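Local coordinates for serine-pyruvate aminotransferase (agxt) (Sulfolobus solfataricus, PDB 3ZRP), which probably catalyses the pyridoxal-phosphate-dependent transfer of amino groups from serine to pyruvate and from alanine to glyoxylate, as a class-V aminotransferase, at residues D16-G21 with I249-E254; E118-V123 with I150-K155; A316-E321 with E357-K362. All blocks are in the same frame, centred on the assembly; numbering follows the deposited sequence.

Contact 1: residues D16-G21 with I249-E254; sequences DVLVAG and ILQLAE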
loop_
_atom_site.group_PDB
_atom_site.type_symbol
_atom_site.label_atom_id
_atom_site.label_comp_id
_atom_site.label_asym_id
_atom_site.label_seq_id
_atom_site.Cartn_x
_atom_site.Cartn_y
_atom_site.Cartn_z
ATOM N N ASP A 16 -8.327 14.833 -14.197
ATOM C CA ASP A 16 -8.078 15.747 -13.080
ATOM C C ASP A 16 -7.490 14.998 -11.885
ATOM O O ASP A 16 -6.658 15.537 -11.153
ATOM C CB ASP A 16 -9.374 16.421 -12.612
ATOM C CG ASP A 16 -9.986 17.314 -13.664
ATOM O OD1 ASP A 16 -9.516 18.460 -13.822
ATOM O OD2 ASP A 16 -10.948 16.863 -14.317
ATOM N N VAL A 17 -7.956 13.762 -11.684
ATOM C CA VAL A 17 -7.542 12.960 -10.531
ATOM C C VAL A 17 -6.106 12.511 -10.734
ATOM O O VAL A 17 -5.271 12.731 -9.853
ATOM C CB VAL A 17 -8.493 11.753 -10.256
ATOM C CG1 VAL A 17 -8.002 10.920 -9.065
ATOM C CG2 VAL A 17 -9.918 12.235 -10.001
ATOM N N LEU A 18 -5.811 11.922 -11.894
ATOM C CA LEU A 18 -4.444 11.444 -12.180
ATOM C C LEU A 18 -3.405 12.559 -12.160
ATOM O O LEU A 18 -2.297 12.368 -11.649
ATOM C CB LEU A 18 -4.374 10.722 -13.519
ATOM C CG LEU A 18 -5.054 9.367 -13.639
ATOM C CD1 LEU A 18 -5.061 8.993 -15.112
ATOM C CD2 LEU A 18 -4.358 8.302 -12.776
ATOM N N VAL A 19 -3.773 13.714 -12.722
ATOM C CA VAL A 19 -2.879 14.863 -12.826
ATOM C C VAL A 19 -2.509 15.397 -11.447
ATOM O O VAL A 19 -1.379 15.859 -11.242
ATOM C CB VAL A 19 -3.483 16.000 -13.724
ATOM C CG1 VAL A 19 -2.745 17.312 -13.512
ATOM C CG2 VAL A 19 -3.403 15.613 -15.190
ATOM N N ALA A 20 -3.454 15.320 -10.506
ATOM C CA ALA A 20 -3.217 15.710 -9.106
ATOM C C ALA A 20 -2.000 15.000 -8.493
ATOM O O ALA A 20 -1.364 15.520 -7.572
ATOM C CB ALA A 20 -4.466 15.458 -8.258
ATOM N N GLY A 21 -1.682 13.819 -9.019
ATOM C CA GLY A 21 -0.525 13.049 -8.548
ATOM C C GLY A 21 0.807 13.460 -9.154
ATOM O O GLY A 21 1.836 12.834 -8.881
ATOM N N ILE A 249 -2.570 9.574 -2.248
ATOM C CA ILE A 249 -3.417 10.366 -1.332
ATOM C C ILE A 249 -3.738 11.762 -1.925
ATOM O O ILE A 249 -4.837 12.306 -1.708
ATOM C CB ILE A 249 -2.773 10.484 0.057
ATOM C CG1 ILE A 249 -2.864 9.129 0.794
ATOM C CG2 ILE A 249 -3.503 11.539 0.924
ATOM C CD1 ILE A 249 -1.989 8.994 2.031
ATOM N N LEU A 250 -2.785 12.343 -2.652
ATOM C CA LEU A 250 -3.037 13.601 -3.389
ATOM C C LEU A 250 -4.153 13.389 -4.422
ATOM O O LEU A 250 -5.077 14.212 -4.543
ATOM C CB LEU A 250 -1.758 14.072 -4.109
ATOM C CG LEU A 250 -0.526 14.466 -3.262
ATOM C CD1 LEU A 250 0.650 14.892 -4.161
ATOM C CD2 LEU A 250 -0.882 15.543 -2.281
ATOM N N GLN A 251 -4.049 12.286 -5.176
ATOM C CA GLN A 251 -5.083 11.921 -6.145
ATOM C C GLN A 251 -6.444 11.731 -5.451
ATOM O O GLN A 251 -7.471 12.229 -5.938
ATOM C CB GLN A 251 -4.664 10.677 -6.957
ATOM C CG GLN A 251 -3.468 10.953 -7.874
ATOM C CD GLN A 251 -2.775 9.704 -8.421
ATOM O OE1 GLN A 251 -2.473 8.772 -7.684
ATOM N NE2 GLN A 251 -2.484 9.708 -9.715
ATOM N N LEU A 252 -6.444 11.026 -4.317
ATOM C CA LEU A 252 -7.666 10.808 -3.522
ATOM C C LEU A 252 -8.338 12.137 -3.097
ATOM O O LEU A 252 -9.566 12.247 -3.133
ATOM C CB LEU A 252 -7.409 9.902 -2.281
ATOM C CG LEU A 252 -8.650 9.584 -1.405
ATOM C CD1 LEU A 252 -9.745 8.802 -2.187
ATOM C CD2 LEU A 252 -8.301 8.838 -0.106
ATOM N N ALA A 253 -7.549 13.129 -2.686
ATOM C CA ALA A 253 -8.141 14.416 -2.236
ATOM C C ALA A 253 -8.888 15.128 -3.378
ATOM O O ALA A 253 -9.955 15.757 -3.174
ATOM C CB ALA A 253 -7.062 15.326 -1.645
ATOM N N GLU A 254 -8.319 15.011 -4.571
ATOM C CA GLU A 254 -8.909 15.544 -5.776
ATOM C C GLU A 254 -10.171 14.770 -6.163
ATOM O O GLU A 254 -11.150 15.380 -6.583
ATOM C CB GLU A 254 -7.888 15.527 -6.921
ATOM C CG GLU A 254 -8.394 16.089 -8.272
ATOM C CD GLU A 254 -8.791 17.589 -8.236
ATOM O OE1 GLU A 254 -8.573 18.280 -7.214
ATOM O OE2 GLU A 254 -9.325 18.072 -9.257
#
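Gln251 lies along the end of the short helix 15-20 and reaches Leu18 with its amide, in a near-antiparallel helix pair of this class-V, PLP-dependent aminotransferase. The axes of 16-20 and 249-254 come within 7.7 Å at 147°, a packing close enough that much of the contact is side chain against backbone. With CG of Gln251 anti to its own carbonyl carbon (chi1 -67°) and the chain extended beyond it, the side chain leaves its helix and runs on past Val17 toward the turn at Gly21. On the way Gln251 CG passes 3.2 Å from Val17 O, while the Val17 side chain crosses that of Gln251 at about a right angle and sets Val17 CG1 3.4 Å from Gln251 O. At the far end Gln251 NE2 donates to Leu18 O at 3.3 Å, with an N-H...O angle of 154°. The same oxygen also accepts from Gly21 N, so two donors hold it where the helix gives way to a turn. Gly21 fits because it has no side chain: a CB there would run into NE2 of Gln251.

Glu254 brings its stem to the other helix and takes its charge elsewhere. Its carboxylate forms a salt bridge with Arg257 one turn on, which probably offsets the nearby like charge of Asp16, a calcium ligand in a crystal structure of this protein, though no calcium is bound to this chain here. The second subunit also meets the contact, its Asn24 packing on Leu18. Between Gln251 and Glu254 the methyl of Ala20 points at helix 246-262, with Ala20 CB 3.7 Å from Glu254 CB, and beside it CG of Glu254 rests 3.4 Å from Asp16 O.

Contact 2: residues E118-V123 with I150-K155; sequences EVEEEV and INKIRK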
loop_
_atom_site.group_PDB
_atom_site.type_symbol
_atom_site.label_atom_id
_atom_site.label_comp_id
_atom_site.label_asym_id
_atom_site.label_seq_id
_atom_site.Cartn_x
_atom_site.Cartn_y
_atom_site.Cartn_z
ATOM N N GLU A 118 -32.820 -13.724 9.157
ATOM C CA GLU A 118 -31.915 -14.853 9.341
ATOM C C GLU A 118 -30.682 -14.453 10.171
ATOM O O GLU A 118 -30.172 -15.265 10.963
ATOM C CB GLU A 118 -31.528 -15.461 7.988
ATOM C CG GLU A 118 -32.757 -15.837 7.149
ATOM C CD GLU A 118 -32.457 -16.144 5.689
ATOM O OE1 GLU A 118 -31.470 -15.625 5.123
ATOM O OE2 GLU A 118 -33.242 -16.913 5.100
ATOM N N VAL A 119 -30.211 -13.210 9.997
ATOM C CA VAL A 119 -29.111 -12.684 10.831
ATOM C C VAL A 119 -29.609 -12.454 12.258
ATOM O O VAL A 119 -28.909 -12.781 13.245
ATOM C CB VAL A 119 -28.438 -11.377 10.277
ATOM C CG1 VAL A 119 -27.155 -11.046 11.083
ATOM C CG2 VAL A 119 -28.106 -11.495 8.773
ATOM N N GLU A 120 -30.808 -11.874 12.370
ATOM C CA GLU A 120 -31.440 -11.638 13.670
ATOM C C GLU A 120 -31.560 -12.920 14.499
ATOM O O GLU A 120 -31.217 -12.924 15.673
ATOM C CB GLU A 120 -32.831 -11.018 13.481
ATOM C CG GLU A 120 -33.541 -10.673 14.785
ATOM C CD GLU A 120 -34.987 -10.253 14.568
ATOM O OE1 GLU A 120 -35.617 -10.725 13.601
ATOM O OE2 GLU A 120 -35.505 -9.482 15.396
ATOM N N GLU A 121 -32.028 -13.994 13.869
ATOM C CA GLU A 121 -32.195 -15.294 14.514
ATOM C C GLU A 121 -30.870 -15.793 15.111
ATOM O O GLU A 121 -30.825 -16.316 16.246
ATOM C CB GLU A 121 -32.730 -16.316 13.503
ATOM C CG GLU A 121 -33.068 -17.677 14.091
ATOM C CD GLU A 121 -33.329 -18.748 13.038
ATOM O OE1 GLU A 121 -33.348 -18.444 11.822
ATOM O OE2 GLU A 121 -33.508 -19.918 13.429
ATOM N N GLU A 122 -29.795 -15.623 14.349
ATOM C CA GLU A 122 -28.485 -16.104 14.767
ATOM C C GLU A 122 -27.936 -15.296 15.932
ATOM O O GLU A 122 -27.465 -15.880 16.928
ATOM C CB GLU A 122 -27.502 -16.134 13.582
ATOM C CG GLU A 122 -26.116 -16.683 13.931
ATOM C CD GLU A 122 -26.165 -18.120 14.466
ATOM O OE1 GLU A 122 -27.037 -18.910 14.048
ATOM O OE2 GLU A 122 -25.315 -18.468 15.302
ATOM N N VAL A 123 -28.016 -13.970 15.843
ATOM C CA VAL A 123 -27.421 -13.132 16.892
ATOM C C VAL A 123 -28.251 -13.159 18.183
ATOM O O VAL A 123 -27.757 -12.762 19.233
ATOM C CB VAL A 123 -27.160 -11.652 16.445
ATOM C CG1 VAL A 123 -26.264 -11.631 15.198
ATOM C CG2 VAL A 123 -28.490 -10.867 16.236
ATOM N N ILE A 150 -29.049 -4.188 10.215
ATOM C CA ILE A 150 -28.550 -3.536 11.423
ATOM C C ILE A 150 -29.696 -3.146 12.377
ATOM O O ILE A 150 -29.571 -3.268 13.600
ATOM C CB ILE A 150 -27.658 -2.328 11.066
ATOM C CG1 ILE A 150 -26.358 -2.840 10.430
ATOM C CG2 ILE A 150 -27.357 -1.465 12.295
ATOM C CD1 ILE A 150 -25.488 -1.738 9.876
ATOM N N ASN A 151 -30.808 -2.680 11.812
ATOM C CA ASN A 151 -31.997 -2.366 12.610
ATOM C C ASN A 151 -32.381 -3.544 13.500
ATOM O O ASN A 151 -32.723 -3.357 14.669
ATOM C CB ASN A 151 -33.178 -1.942 11.716
ATOM C CG ASN A 151 -34.467 -1.675 12.509
ATOM O OD1 ASN A 151 -34.672 -0.583 13.043
ATOM N ND2 ASN A 151 -35.348 -2.672 12.558
ATOM N N LYS A 152 -32.299 -4.755 12.951
ATOM C CA LYS A 152 -32.650 -5.956 13.686
ATOM C C LYS A 152 -31.587 -6.363 14.702
ATOM O O LYS A 152 -31.924 -6.772 15.811
ATOM C CB LYS A 152 -32.945 -7.116 12.736
ATOM C CG LYS A 152 -34.245 -6.932 11.923
ATOM C CD LYS A 152 -34.634 -8.228 11.232
ATOM C CE LYS A 152 -35.892 -8.060 10.373
ATOM N NZ LYS A 152 -37.063 -7.669 11.209
ATOM N N ILE A 153 -30.308 -6.243 14.333
ATOM C CA ILE A 153 -29.242 -6.842 15.156
ATOM C C ILE A 153 -28.510 -5.917 16.100
ATOM O O ILE A 153 -27.824 -6.408 17.003
ATOM C CB ILE A 153 -28.208 -7.630 14.299
ATOM C CG1 ILE A 153 -27.297 -6.673 13.511
ATOM C CG2 ILE A 153 -28.933 -8.636 13.405
ATOM C CD1 ILE A 153 -26.192 -7.387 12.713
ATOM N N ARG A 154 -28.660 -4.596 15.926
ATOM C CA ARG A 154 -27.835 -3.634 16.658
ATOM C C ARG A 154 -27.773 -3.921 18.166
ATOM O O ARG A 154 -26.707 -3.846 18.782
ATOM C CB ARG A 154 -28.310 -2.204 16.400
ATOM C CG ARG A 154 -27.508 -1.082 17.090
ATOM C CD ARG A 154 -26.068 -0.975 16.589
ATOM N NE ARG A 154 -25.147 -1.903 17.255
ATOM C CZ ARG A 154 -23.823 -1.900 17.090
ATOM N NH1 ARG A 154 -23.258 -1.024 16.286
ATOM N NH2 ARG A 154 -23.058 -2.758 17.743
ATOM N N LYS A 155 -28.922 -4.252 18.757
ATOM C CA LYS A 155 -28.999 -4.392 20.220
ATOM C C LYS A 155 -28.412 -5.712 20.734
ATOM O O LYS A 155 -28.213 -5.880 21.924
ATOM C CB LYS A 155 -30.448 -4.161 20.712
ATOM C CG LYS A 155 -31.324 -5.396 20.801
ATOM C CD LYS A 155 -32.793 -5.022 21.038
ATOM C CE LYS A 155 -33.541 -4.944 19.708
ATOM N NZ LYS A 155 -34.195 -3.627 19.485
HETATM O O HOH W 1 -34.486 -7.494 16.371
HETATM O O HOH W 2 -37.546 -10.360 11.646
#
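Ile153 has CG1 between its backbone N and carbonyl carbon (chi1 73°), the rotamer that sets its CG2 methyl against Val119 and Val123 of the facing helix. Val123 answers with CG2, 3.6 Å from Ile153 CG2, the two side chains crossing at about a right angle. Val119, one turn earlier, offers CG1 at 3.8 Å from the same methyl, so Ile153 CG2 meets both valines, while its CD1 reaches only Val119.

Beside this apolar patch Glu120 and Lys152 cross at about a right angle. CG of Glu120 stands anti to its backbone N (chi1 -177°) and the chain runs out extended, laying the carboxylate by the aliphatic part of the lysine: Glu120 OE1 is 3.6 Å from Lys152 CD. The last bend of the lysine, at chi4, leaves Lys152 NZ 4.1 Å from Glu120 OE1, beyond a salt bridge. A water fills the link, donating to Glu120 OE1 and accepting from Lys152 NZ, both at 2.8 Å. A second water, between Glu120 OE2 and Lys152 O, is modelled too close to OE2 for its bridge to be relied on. OE2 also pairs with Arg124 on its own helix, so the carboxylate is probably well balanced in charge.

This is plain helix-to-helix packing on one face of the large mixed sheet of the PLP-binding fold. Under helix 116-125, Val119 and Val123 rest on Leu81 of strand 79-83; under helix 146-153, Ile153 sits on Val131 of strand 128-134 and Ile160 of strand 157-163.

Contact 3: residues A316-E321 with E357-K362; sequences AGTVNE and ERTLRK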
loop_
_atom_site.group_PDB
_atom_site.type_symbol
_atom_site.label_atom_id
_atom_site.label_comp_id
_atom_site.label_asym_id
_atom_site.label_seq_id
_atom_site.Cartn_x
_atom_site.Cartn_y
_atom_site.Cartn_z
ATOM N N ALA A 316 -13.044 -10.901 -24.696
ATOM C CA ALA A 316 -12.065 -10.590 -25.740
ATOM C C ALA A 316 -12.707 -9.800 -26.880
ATOM O O ALA A 316 -12.113 -8.857 -27.403
ATOM C CB ALA A 316 -11.416 -11.867 -26.259
ATOM N N GLY A 317 -13.933 -10.181 -27.236
ATOM C CA GLY A 317 -14.683 -9.551 -28.322
ATOM C C GLY A 317 -15.214 -8.155 -28.038
ATOM O O GLY A 317 -15.369 -7.353 -28.963
ATOM N N THR A 318 -15.507 -7.862 -26.771
ATOM C CA THR A 318 -16.016 -6.540 -26.389
ATOM C C THR A 318 -14.916 -5.488 -26.354
ATOM O O THR A 318 -15.171 -4.329 -26.709
ATOM C CB THR A 318 -16.744 -6.526 -25.023
ATOM O OG1 THR A 318 -15.876 -7.045 -24.007
ATOM C CG2 THR A 318 -18.042 -7.322 -25.090
ATOM N N VAL A 319 -13.713 -5.879 -25.918
ATOM C CA VAL A 319 -12.562 -4.958 -25.882
ATOM C C VAL A 319 -12.178 -4.454 -27.288
ATOM O O VAL A 319 -11.867 -3.271 -27.456
ATOM C CB VAL A 319 -11.331 -5.524 -25.100
ATOM C CG1 VAL A 319 -10.488 -6.485 -25.938
ATOM C CG2 VAL A 319 -10.468 -4.379 -24.553
ATOM N N ASN A 320 -12.230 -5.352 -28.279
ATOM C CA ASN A 320 -11.982 -5.034 -29.682
ATOM C C ASN A 320 -13.187 -4.338 -30.341
ATOM O O ASN A 320 -13.225 -4.168 -31.561
ATOM C CB ASN A 320 -11.624 -6.318 -30.463
ATOM C CG ASN A 320 -10.265 -6.897 -30.084
ATOM O OD1 ASN A 320 -9.227 -6.254 -30.267
ATOM N ND2 ASN A 320 -10.266 -8.131 -29.593
ATOM N N GLU A 321 -14.174 -3.971 -29.524
ATOM C CA GLU A 321 -15.390 -3.312 -29.989
ATOM C C GLU A 321 -15.640 -2.014 -29.203
ATOM O O GLU A 321 -16.519 -1.227 -29.565
ATOM C CB GLU A 321 -16.585 -4.271 -29.880
ATOM C CG GLU A 321 -17.687 -4.071 -30.922
ATOM C CD GLU A 321 -17.484 -4.876 -32.203
ATOM O OE1 GLU A 321 -16.409 -4.754 -32.830
ATOM O OE2 GLU A 321 -18.412 -5.628 -32.586
ATOM N N GLU A 357 -24.779 -6.206 -27.366
ATOM C CA GLU A 357 -25.610 -6.704 -28.468
ATOM C C GLU A 357 -24.771 -7.237 -29.634
ATOM O O GLU A 357 -24.935 -8.395 -30.030
ATOM C CB GLU A 357 -26.623 -5.652 -28.929
ATOM C CG GLU A 357 -27.635 -6.189 -29.929
ATOM C CD GLU A 357 -28.887 -5.344 -30.035
ATOM O OE1 GLU A 357 -29.273 -4.666 -29.057
ATOM O OE2 GLU A 357 -29.506 -5.372 -31.118
ATOM N N ARG A 358 -23.848 -6.425 -30.150
ATOM C CA ARG A 358 -23.078 -6.853 -31.325
ATOM C C ARG A 358 -22.043 -7.947 -31.048
ATOM O O ARG A 358 -21.691 -8.731 -31.943
ATOM C CB ARG A 358 -22.500 -5.671 -32.114
ATOM C CG ARG A 358 -21.675 -4.684 -31.353
ATOM C CD ARG A 358 -21.634 -3.398 -32.146
ATOM N NE ARG A 358 -20.443 -2.610 -31.851
ATOM C CZ ARG A 358 -20.446 -1.431 -31.238
ATOM N NH1 ARG A 358 -21.586 -0.881 -30.849
ATOM N NH2 ARG A 358 -19.297 -0.798 -31.029
ATOM N N THR A 359 -21.590 -8.037 -29.803
ATOM C CA THR A 359 -20.670 -9.096 -29.432
ATOM C C THR A 359 -21.410 -10.448 -29.322
ATOM O O THR A 359 -20.926 -11.473 -29.823
ATOM C CB THR A 359 -19.906 -8.746 -28.142
ATOM O OG1 THR A 359 -19.328 -7.446 -28.279
ATOM C CG2 THR A 359 -18.806 -9.758 -27.862
ATOM N N LEU A 360 -22.585 -10.435 -28.693
ATOM C CA LEU A 360 -23.369 -11.661 -28.500
ATOM C C LEU A 360 -23.946 -12.196 -29.822
ATOM O O LEU A 360 -24.088 -13.413 -29.996
ATOM C CB LEU A 360 -24.470 -11.452 -27.454
ATOM C CG LEU A 360 -24.005 -11.155 -26.026
ATOM C CD1 LEU A 360 -25.172 -11.168 -25.037
ATOM C CD2 LEU A 360 -22.926 -12.117 -25.590
ATOM N N ARG A 361 -24.268 -11.273 -30.732
ATOM C CA ARG A 361 -24.719 -11.599 -32.085
ATOM C C ARG A 361 -23.689 -12.472 -32.804
ATOM O O ARG A 361 -24.030 -13.524 -33.352
ATOM C CB ARG A 361 -24.956 -10.299 -32.860
ATOM C CG ARG A 361 -25.621 -10.428 -34.238
ATOM C CD ARG A 361 -26.610 -9.280 -34.467
ATOM N NE ARG A 361 -26.557 -8.705 -35.817
ATOM C CZ ARG A 361 -27.623 -8.355 -36.534
ATOM N NH1 ARG A 361 -28.855 -8.537 -36.062
ATOM N NH2 ARG A 361 -27.457 -7.833 -37.742
ATOM N N LYS A 362 -22.428 -12.035 -32.783
ATOM C CA LYS A 362 -21.347 -12.742 -33.466
ATOM C C LYS A 362 -20.981 -14.065 -32.794
ATOM O O LYS A 362 -20.276 -14.894 -33.379
ATOM C CB LYS A 362 -20.107 -11.845 -33.618
ATOM C CG LYS A 362 -19.327 -11.544 -32.343
ATOM C CD LYS A 362 -18.323 -10.421 -32.563
ATOM C CE LYS A 362 -17.377 -10.277 -31.379
ATOM N NZ LYS A 362 -16.618 -8.995 -31.430
#
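Lys362 NZ, in one of the two modelled conformers of this lysine, donates to Gly317 O at 3.2 Å and also lies near the carboxylate of Glu321, so one ammonium group serves a helix backbone and an acid together. The contact pairs helix 311-319 with the long helix 346-363, which follows the small antiparallel sheet 301-305, 326-327 and 335-339 in the chain. The lysine reaches across as an extended chain from CG, and NZ arrives above the plane of the Gly317 carbonyl, 39° out of it, rather than on a lone pair. Gly317 suits this close approach, since a CB there would be tight against both Lys362 CE and Thr359 CG2.

Glu321, just past the end of the first helix, links two basic residues in a salt-bridge network. Glu321 OE2 stands 3.7 Å from Arg358 NE and, in that same conformer, 4.0 Å from Lys362 NZ, both long bridges. The bend at chi2 (89°) turns the carboxylate back across the arginine, with its plane 32° from that of the guanidinium, and Glu321 CG lies 3.3 Å from Arg358 NE. A glutamine here would probably leave Arg358 and Lys362 without the negative charge that lies between them.

Deeper in, Thr318 and Thr359 cross at about a right angle. The main hydrogen bonds of each hydroxyl are to backbone carbonyls of its own helix, Thr318 OG1 to Leu315 O and Val314 O, and Thr359 OG1 to Val355 O. Across the contact the Thr318 CG2 methyl comes to 3.4 Å from Thr359 OG1 and 3.8 Å from Thr359 CG2.

Overall arrangement
From the N terminus the chain enters contact 1 with helix 15-20, and closes that loop 228 residues later, on helix 246-262. Within this span contact 2 closes a much shorter loop, 27 residues from 118-123 to 150-155, joining two helices over the large mixed sheet. Contact 3 comes afterwards, in series with both, and joins helix 311-319, between strands 301-305 and 326-327 in the chain, to helix 346-363, which follows strand 335-339. None of the three touch: centres of contacts 1 and 2 are about 40 Å apart, on opposite sides of the chain's centre, and the centre of contact 3 lies about 33 Å from that of contact 1 and about 45 Å from that of contact 2.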